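PDB 5MQR: beta-L-arabinobiosidase from Bacteroides thetaiotaomicron, which probably hydrolyses glycosidic bonds in plant pectin, acting on L-arabinofuranose-containing side chains, and may also have exo-alpha-sialidase activity. Local coordinates for residues M108-K111 with Q115-N118; A648-W653 with S678-I683; T788-L791 with L795-Q798. One frame throughout, in Å; residues are numbered along the deposited sequence.

Contact 1: residues M108-K111 with Q115-N118; sequences MTSK and QWTN
Thr109 and Thr117 are joined by two hydrogen bonds of different kinds. Thr117 N donates to Thr109 O at 2.9 Å. Thr109 N donates to the side-chain oxygen Thr117 OG1 at 3.0 Å. That oxygen faces back to the strand because it sits between the backbone N and the carbonyl carbon of Thr117 (chi1 58°). Thr109 OG1 itself bonds to Phe87 O and Gln86 NE2. Ser110 OG donates to Gln115 O at 2.6 Å, from 55° out of the carbonyl plane, and is also hydrogen-bonded to Gly113 N. Water 1 is a second donor to Gln115 O, at 2.8 Å, and accepts from Lys111 N. Ser110 CB lies over the face of Trp116, a CH-pi contact 3.5 Å from the centroid of the six-membered ring. Selenomethionine Met108 packs its CE 3.7 Å from Trp116 CB, the side chains crossing at about a right angle. Asp112 OD1 takes the N-H of Gln115, and Trp116 NE1 bonds weakly to Gly113 O. The Ser-x-Asp-Gly run followed by Trp116 resembles a shortened Asp box, the turn of sialidase propeller blades. The chemistry implies a turn closed largely by side-chain oxygens and one water, with the tryptophan folded over its serine.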
loop_
_atom_site.group_PDB
_atom_site.type_symbol
_atom_site.label_atom_id
_atom_site.label_comp_id
_atom_site.label_asym_id
_atom_site.label_seq_id
_atom_site.Cartn_x
_atom_site.Cartn_y
_atom_site.Cartn_z
HETATM N N MSE A 108 -30.172 -19.422 2.341
HETATM C CA MSE A 108 -30.008 -18.574 3.515
HETATM C C MSE A 108 -29.730 -17.167 3.068
HETATM O O MSE A 108 -29.111 -16.943 2.027
HETATM C CB MSE A 108 -28.712 -18.920 4.239
HETATM C CG MSE A 108 -28.685 -20.295 4.833
HETATM SE SE MSE A 108 -26.828 -20.716 5.284
HETATM C CE MSE A 108 -26.847 -19.958 7.097
ATOM N N THR A 109 -30.101 -16.212 3.910
ATOM C CA THR A 109 -29.932 -14.806 3.593
ATOM C C THR A 109 -29.369 -13.994 4.777
ATOM O O THR A 109 -29.453 -14.434 5.913
ATOM C CB THR A 109 -31.237 -14.228 3.005
ATOM O OG1 THR A 109 -30.953 -12.938 2.451
ATOM C CG2 THR A 109 -32.337 -14.107 4.035
ATOM N N SER A 110 -28.748 -12.847 4.474
ATOM C CA SER A 110 -28.127 -11.959 5.477
ATOM C C SER A 110 -28.102 -10.504 4.996
ATOM O O SER A 110 -27.785 -10.245 3.842
ATOM C CB SER A 110 -26.703 -12.448 5.769
ATOM O OG SER A 110 -26.032 -11.672 6.750
ATOM N N LYS A 111 -28.426 -9.560 5.876
ATOM C CA LYS A 111 -28.225 -8.123 5.581
ATOM C C LYS A 111 -26.737 -7.733 5.545
ATOM O O LYS A 111 -26.335 -6.951 4.697
ATOM C CB LYS A 111 -28.955 -7.238 6.586
ATOM C CG LYS A 111 -30.479 -7.372 6.525
ATOM C CD LYS A 111 -31.181 -7.076 7.865
ATOM C CE LYS A 111 -32.140 -8.203 8.286
ATOM N NZ LYS A 111 -33.135 -7.767 9.316
ATOM N N GLN A 115 -24.565 -12.338 10.145
ATOM C CA GLN A 115 -25.756 -12.922 10.790
ATOM C C GLN A 115 -26.727 -13.354 9.691
ATOM O O GLN A 115 -27.213 -12.532 8.906
ATOM C CB GLN A 115 -26.414 -11.857 11.670
ATOM C CG GLN A 115 -27.688 -12.284 12.378
ATOM C CD GLN A 115 -28.452 -11.120 13.018
ATOM O OE1 GLN A 115 -28.395 -9.967 12.571
ATOM N NE2 GLN A 115 -29.200 -11.433 14.062
ATOM N N TRP A 116 -27.044 -14.638 9.684
ATOM C CA TRP A 116 -27.822 -15.254 8.625
ATOM C C TRP A 116 -29.120 -15.888 9.159
ATOM O O TRP A 116 -29.184 -16.346 10.296
ATOM C CB TRP A 116 -26.987 -16.352 7.962
ATOM C CG TRP A 116 -25.772 -15.842 7.293
ATOM C CD1 TRP A 116 -24.606 -15.458 7.886
ATOM C CD2 TRP A 116 -25.600 -15.646 5.892
ATOM N NE1 TRP A 116 -23.715 -15.024 6.933
ATOM C CE2 TRP A 116 -24.297 -15.132 5.699
ATOM C CE3 TRP A 116 -26.419 -15.845 4.782
ATOM C CZ2 TRP A 116 -23.803 -14.807 4.442
ATOM C CZ3 TRP A 116 -25.925 -15.551 3.536
ATOM C CH2 TRP A 116 -24.627 -15.032 3.369
ATOM N N THR A 117 -30.137 -15.940 8.309
ATOM C CA THR A 117 -31.327 -16.731 8.581
ATOM C C THR A 117 -30.971 -18.223 8.512
ATOM O O THR A 117 -29.911 -18.613 7.974
ATOM C CB THR A 117 -32.418 -16.462 7.535
ATOM O OG1 THR A 117 -31.901 -16.753 6.233
ATOM C CG2 THR A 117 -32.881 -14.995 7.585
ATOM N N ASN A 118 -31.861 -19.045 9.039
ATOM C CA ASN A 118 -31.710 -20.486 8.938
ATOM C C ASN A 118 -31.844 -20.990 7.491
ATOM O O ASN A 118 -32.597 -20.421 6.706
ATOM C CB ASN A 118 -32.722 -21.199 9.855
ATOM C CG ASN A 118 -32.453 -20.935 11.341
ATOM O OD1 ASN A 118 -31.313 -20.740 11.775
ATOM N ND2 ASN A 118 -33.506 -20.915 12.115
HETATM O O HOH W 1 -28.450 -10.078 8.682
#

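Contact 2: residues A648-W653 with S678-I683; sequences AKASEW and SLRKHI
Trp653 presents one face of its indole to the aliphatic base of Arg680. Arg680 CB stands 3.4 Å above the ring plane, offset toward the rim, and is 3.6 Å from the centroid of the six-membered ring. This is a CH-pi contact. With CG anti to the backbone N (chi1 179°), the Trp653 indole is carried out from helix 647-657 onto Arg680 of 678-683. The guanidinium does not stack on the indole: the two planes are 50° apart. The arginine chain bends at chi2 (-84°) and carries the flat group past the ring to Ala650. There Ala650 CB sits over the centre of one guanidinium face, 3.6 Å from Arg680 CZ. Lys681 CG covers the opposite face, 3.5 Å above the plane, so the group is sandwiched between two aliphatic carbons. Its nitrogens have polar partners: Arg680 NH2 bonds to Asn647 OD1 and Ile645 O, and Arg680 NH1 to Trp677 O. The Ile683 and Trp653 side chains meet head on, Ile683 CD1 3.6 Å from Trp653 CZ2, at a slant to the ring and on the same side as Arg680 CB. Replacing Trp653 by an alanine is likely to open a gap beside Arg680 CB and leave Ile683 CD1 without this partner. Helix 647-657 here packs on the C-terminal part of helix 666-680, whose buried arginine is held by a CH-pi contact and by backbone and asparagine acceptors. A type I turn from Arg680 to Ile683 follows, leading into strand 683-684. Ile683 has a backbone bond with Ala644 and touches Met692 of strand 691-692. Leu679 packs on helix 712-719.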
loop_
_atom_site.group_PDB
_atom_site.type_symbol
_atom_site.label_atom_id
_atom_site.label_comp_id
_atom_site.label_asym_id
_atom_site.label_seq_id
_atom_site.Cartn_x
_atom_site.Cartn_y
_atom_site.Cartn_z
ATOM N N ALA A 648 32.138 3.443 5.740
ATOM C CA ALA A 648 31.773 2.240 6.485
ATOM C C ALA A 648 30.538 2.454 7.417
ATOM O O ALA A 648 29.828 1.499 7.709
ATOM C CB ALA A 648 32.993 1.715 7.261
ATOM N N LYS A 649 30.282 3.693 7.855
ATOM C CA LYS A 649 29.132 4.032 8.717
ATOM C C LYS A 649 27.982 4.689 7.963
ATOM O O LYS A 649 26.949 4.991 8.554
ATOM C CB LYS A 649 29.568 4.996 9.846
ATOM C CG LYS A 649 30.616 4.437 10.798
ATOM C CD LYS A 649 30.009 3.462 11.797
ATOM C CE LYS A 649 30.959 2.302 12.118
ATOM N NZ LYS A 649 30.496 1.531 13.321
ATOM N N ALA A 650 28.146 4.879 6.658
ATOM C CA ALA A 650 27.249 5.701 5.877
ATOM C C ALA A 650 25.870 5.078 5.686
ATOM O O ALA A 650 24.872 5.811 5.730
ATOM C CB ALA A 650 27.882 6.066 4.523
ATOM N N SER A 651 25.813 3.761 5.467
ATOM C CA SER A 651 24.528 3.074 5.238
ATOM C C SER A 651 23.688 3.133 6.493
ATOM O O SER A 651 22.515 3.395 6.439
ATOM C CB SER A 651 24.730 1.605 4.828
ATOM O OG SER A 651 23.499 1.012 4.422
ATOM N N GLU A 652 24.314 2.888 7.624
ATOM C CA GLU A 652 23.636 2.964 8.932
ATOM C C GLU A 652 23.127 4.387 9.204
ATOM O O GLU A 652 21.963 4.573 9.603
ATOM C CB GLU A 652 24.560 2.483 10.058
ATOM C CG GLU A 652 24.002 2.665 11.468
ATOM C CD GLU A 652 24.892 2.023 12.542
ATOM O OE1 GLU A 652 26.129 2.231 12.524
ATOM O OE2 GLU A 652 24.345 1.297 13.412
ATOM N N TRP A 653 23.990 5.378 8.979
ATOM C CA TRP A 653 23.590 6.770 9.087
ATOM C C TRP A 653 22.400 7.078 8.167
ATOM O O TRP A 653 21.463 7.745 8.596
ATOM C CB TRP A 653 24.771 7.698 8.805
ATOM C CG TRP A 653 24.433 9.174 8.885
ATOM C CD1 TRP A 653 24.555 9.998 9.975
ATOM C CD2 TRP A 653 23.909 9.981 7.833
ATOM N NE1 TRP A 653 24.153 11.274 9.648
ATOM C CE2 TRP A 653 23.741 11.284 8.344
ATOM C CE3 TRP A 653 23.562 9.728 6.510
ATOM C CZ2 TRP A 653 23.252 12.321 7.579
ATOM C CZ3 TRP A 653 23.081 10.768 5.743
ATOM C CH2 TRP A 653 22.929 12.049 6.281
ATOM N N SER A 678 26.494 11.438 -0.523
ATOM C CA SER A 678 27.462 12.465 -0.757
ATOM C C SER A 678 27.408 13.549 0.314
ATOM O O SER A 678 28.420 13.853 0.924
ATOM C CB SER A 678 27.207 13.108 -2.109
ATOM O OG SER A 678 28.371 13.822 -2.412
ATOM N N LEU A 679 26.223 14.122 0.523
ATOM C CA LEU A 679 26.024 15.166 1.539
ATOM C C LEU A 679 26.575 14.737 2.893
ATOM O O LEU A 679 27.214 15.514 3.578
ATOM C CB LEU A 679 24.542 15.506 1.697
ATOM C CG LEU A 679 24.220 16.559 2.750
ATOM C CD1 LEU A 679 24.622 17.937 2.254
ATOM C CD2 LEU A 679 22.759 16.532 3.116
ATOM N N ARG A 680 26.347 13.477 3.252
ATOM C CA ARG A 680 26.777 12.966 4.540
ATOM C C ARG A 680 28.295 13.099 4.788
ATOM O O ARG A 680 28.720 13.291 5.939
ATOM C CB ARG A 680 26.216 11.545 4.786
ATOM C CG ARG A 680 27.181 10.503 5.332
ATOM C CD ARG A 680 27.886 9.961 4.110
ATOM N NE ARG A 680 29.176 9.492 4.381
ATOM C CZ ARG A 680 29.925 8.850 3.499
ATOM N NH1 ARG A 680 29.527 8.586 2.247
ATOM N NH2 ARG A 680 31.119 8.473 3.913
ATOM N N LYS A 681 29.092 13.051 3.719
ATOM C CA LYS A 681 30.544 13.217 3.823
ATOM C C LYS A 681 30.929 14.553 4.411
ATOM O O LYS A 681 32.032 14.696 4.957
ATOM C CB LYS A 681 31.222 13.090 2.458
ATOM C CG LYS A 681 31.187 11.692 1.847
ATOM C CD LYS A 681 31.697 11.726 0.404
ATOM C CE LYS A 681 31.881 10.328 -0.180
ATOM N NZ LYS A 681 33.051 9.617 0.412
ATOM N N HIS A 682 30.025 15.537 4.294
ATOM C CA HIS A 682 30.308 16.909 4.688
ATOM C C HIS A 682 29.984 17.236 6.134
ATOM O O HIS A 682 30.285 18.333 6.598
ATOM C CB HIS A 682 29.643 17.890 3.724
ATOM C CG HIS A 682 30.210 17.817 2.351
ATOM N ND1 HIS A 682 31.289 18.578 1.959
ATOM C CD2 HIS A 682 29.899 17.023 1.302
ATOM C CE1 HIS A 682 31.596 18.278 0.710
ATOM N NE2 HIS A 682 30.778 17.326 0.295
ATOM N N ILE A 683 29.432 16.283 6.863
ATOM C CA ILE A 683 29.291 16.454 8.292
ATOM C C ILE A 683 30.682 16.291 8.904
ATOM O O ILE A 683 31.312 15.230 8.751
ATOM C CB ILE A 683 28.299 15.442 8.856
ATOM C CG1 ILE A 683 26.924 15.703 8.222
ATOM C CG2 ILE A 683 28.249 15.545 10.379
ATOM C CD1 ILE A 683 25.937 14.572 8.390
#

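Contact 3: residues T788-L791 with L795-Q798; sequences TNRL and LYWQ
Arg790 and Tyr796 form a single antiparallel bridge as a non-hydrogen-bonded pair, their CA atoms 4.2 Å apart, flanked by the bonds Trp797 N to Asn789 O and Leu791 N to Leu795 O, both 2.8 Å. The second bond runs almost straight onto the carbonyl, with a C=O...N angle of 178°. Arg790 CG lies over the centre of the Tyr796 ring, 3.7 Å from its centroid and only 7° off the normal. This is a CH-pi contact made by the aliphatic part of the arginine; its chain then bends at chi2 and chi3, and CD lies 3.9 Å from Tyr796 OH. Trp797 turns its ring back over 788-791, with CG between the backbone N and the carbonyl carbon (chi1 61°). One face of the indole then meets the backbone of Asn789, whose CA lies 4.0 Å from the centroid of the five-membered ring. Leu791 CD2 touches Trp797 CD1. Water 2 lies in the ring plane at the indole edge and accepts from Trp797 NE1 at 3.0 Å. This small hairpin-like loop joins helices 768-788 and 820-839 of what is probably an alpha/alpha-barrel catalytic domain. Tyr796 packs on Tyr782 and Glu786 of the former and on Ile822 and Met826 of the latter. Leu795 reaches Leu859 on helix 843-864. Gln798 NE2 is held by Ser751 OG, and the Gln798 backbone pairs with Tyr817.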
loop_
_atom_site.group_PDB
_atom_site.type_symbol
_atom_site.label_atom_id
_atom_site.label_comp_id
_atom_site.label_asym_id
_atom_site.label_seq_id
_atom_site.Cartn_x
_atom_site.Cartn_y
_atom_site.Cartn_z
ATOM N N THR A 788 26.410 47.405 5.658
ATOM C CA THR A 788 27.588 47.389 4.791
ATOM C C THR A 788 27.332 47.393 3.296
ATOM O O THR A 788 28.239 47.773 2.549
ATOM C CB THR A 788 28.519 46.194 5.107
ATOM O OG1 THR A 788 27.885 44.947 4.790
ATOM C CG2 THR A 788 28.957 46.210 6.582
ATOM N N ASN A 789 26.141 46.975 2.844
ATOM C CA ASN A 789 25.941 46.606 1.436
ATOM C C ASN A 789 24.763 47.240 0.670
ATOM O O ASN A 789 24.273 46.668 -0.308
ATOM C CB ASN A 789 25.919 45.080 1.321
ATOM C CG ASN A 789 27.290 44.505 1.089
ATOM O OD1 ASN A 789 27.625 44.125 -0.031
ATOM N ND2 ASN A 789 28.099 44.453 2.129
ATOM N N ARG A 790 24.357 48.441 1.059
ATOM C CA ARG A 790 23.329 49.174 0.318
ATOM C C ARG A 790 23.861 50.418 -0.373
ATOM O O ARG A 790 24.668 51.158 0.182
ATOM C CB ARG A 790 22.226 49.636 1.232
ATOM C CG ARG A 790 21.273 48.552 1.620
ATOM C CD ARG A 790 20.820 48.803 3.029
ATOM N NE ARG A 790 19.568 49.502 3.086
ATOM C CZ ARG A 790 19.193 50.342 4.039
ATOM N NH1 ARG A 790 19.997 50.681 5.040
ATOM N NH2 ARG A 790 17.983 50.859 3.972
ATOM N N LEU A 791 23.344 50.644 -1.574
ATOM C CA LEU A 791 23.518 51.882 -2.300
ATOM C C LEU A 791 22.602 52.949 -1.677
ATOM O O LEU A 791 21.668 52.616 -0.937
ATOM C CB LEU A 791 23.173 51.666 -3.779
ATOM C CG LEU A 791 23.993 50.597 -4.510
ATOM C CD1 LEU A 791 23.414 50.371 -5.911
ATOM C CD2 LEU A 791 25.488 50.953 -4.563
ATOM N N LEU A 795 18.835 49.881 -2.853
ATOM C CA LEU A 795 19.156 48.558 -3.393
ATOM C C LEU A 795 20.443 48.054 -2.755
ATOM O O LEU A 795 21.321 48.839 -2.421
ATOM C CB LEU A 795 19.333 48.573 -4.919
ATOM C CG LEU A 795 18.079 48.744 -5.799
ATOM C CD1 LEU A 795 18.515 49.230 -7.174
ATOM C CD2 LEU A 795 17.255 47.469 -5.923
ATOM N N TYR A 796 20.517 46.741 -2.566
ATOM C CA TYR A 796 21.754 46.094 -2.139
ATOM C C TYR A 796 22.707 45.980 -3.337
ATOM O O TYR A 796 22.274 45.883 -4.490
ATOM C CB TYR A 796 21.489 44.724 -1.459
ATOM C CG TYR A 796 20.942 44.836 -0.022
ATOM C CD1 TYR A 796 19.604 45.111 0.216
ATOM C CD2 TYR A 796 21.782 44.700 1.082
ATOM C CE1 TYR A 796 19.106 45.236 1.512
ATOM C CE2 TYR A 796 21.304 44.826 2.368
ATOM C CZ TYR A 796 19.957 45.094 2.591
ATOM O OH TYR A 796 19.448 45.233 3.870
ATOM N N TRP A 797 24.003 46.064 -3.054
ATOM C CA TRP A 797 25.031 45.738 -4.021
ATOM C C TRP A 797 25.793 44.552 -3.520
ATOM O O TRP A 797 25.853 44.302 -2.321
ATOM C CB TRP A 797 26.014 46.880 -4.259
ATOM C CG TRP A 797 26.795 47.313 -3.061
ATOM C CD1 TRP A 797 26.469 48.326 -2.203
ATOM C CD2 TRP A 797 28.033 46.767 -2.582
ATOM N NE1 TRP A 797 27.425 48.446 -1.224
ATOM C CE2 TRP A 797 28.397 47.503 -1.429
ATOM C CE3 TRP A 797 28.872 45.731 -3.011
ATOM C CZ2 TRP A 797 29.568 47.233 -0.699
ATOM C CZ3 TRP A 797 30.038 45.450 -2.277
ATOM C CH2 TRP A 797 30.369 46.192 -1.135
ATOM N N GLN A 798 26.383 43.816 -4.450
ATOM C CA GLN A 798 27.391 42.836 -4.108
ATOM C C GLN A 798 28.313 42.636 -5.272
ATOM O O GLN A 798 27.864 42.605 -6.418
ATOM C CB GLN A 798 26.742 41.513 -3.752
ATOM C CG GLN A 798 27.715 40.474 -3.215
ATOM C CD GLN A 798 28.307 40.826 -1.870
ATOM O OE1 GLN A 798 29.076 41.771 -1.738
ATOM N NE2 GLN A 798 27.982 40.029 -0.862
HETATM O O HOH W 2 27.053 50.311 1.104
#

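From the N terminus the three contacts follow one another in series; none nests in or crosses another. Contact 1 closes a tight turn between strands 104-110 and 120-123, the last two strands of a four-stranded antiparallel sheet in the N-terminal propeller. Contact 2 closes a longer loop, with 24 intervening residues, and joins helices 647-657 and 666-680. Contact 3 closes another tight turn, in the loop between helices 768-788 and 820-839 of the glycoside hydrolase domain. Contacts 2 and 3 lie on the same side of the chain's centre, their nearest atoms about 22 Å apart. Contact 1 lies on the opposite side, its centre 82 Å from that of contact 3.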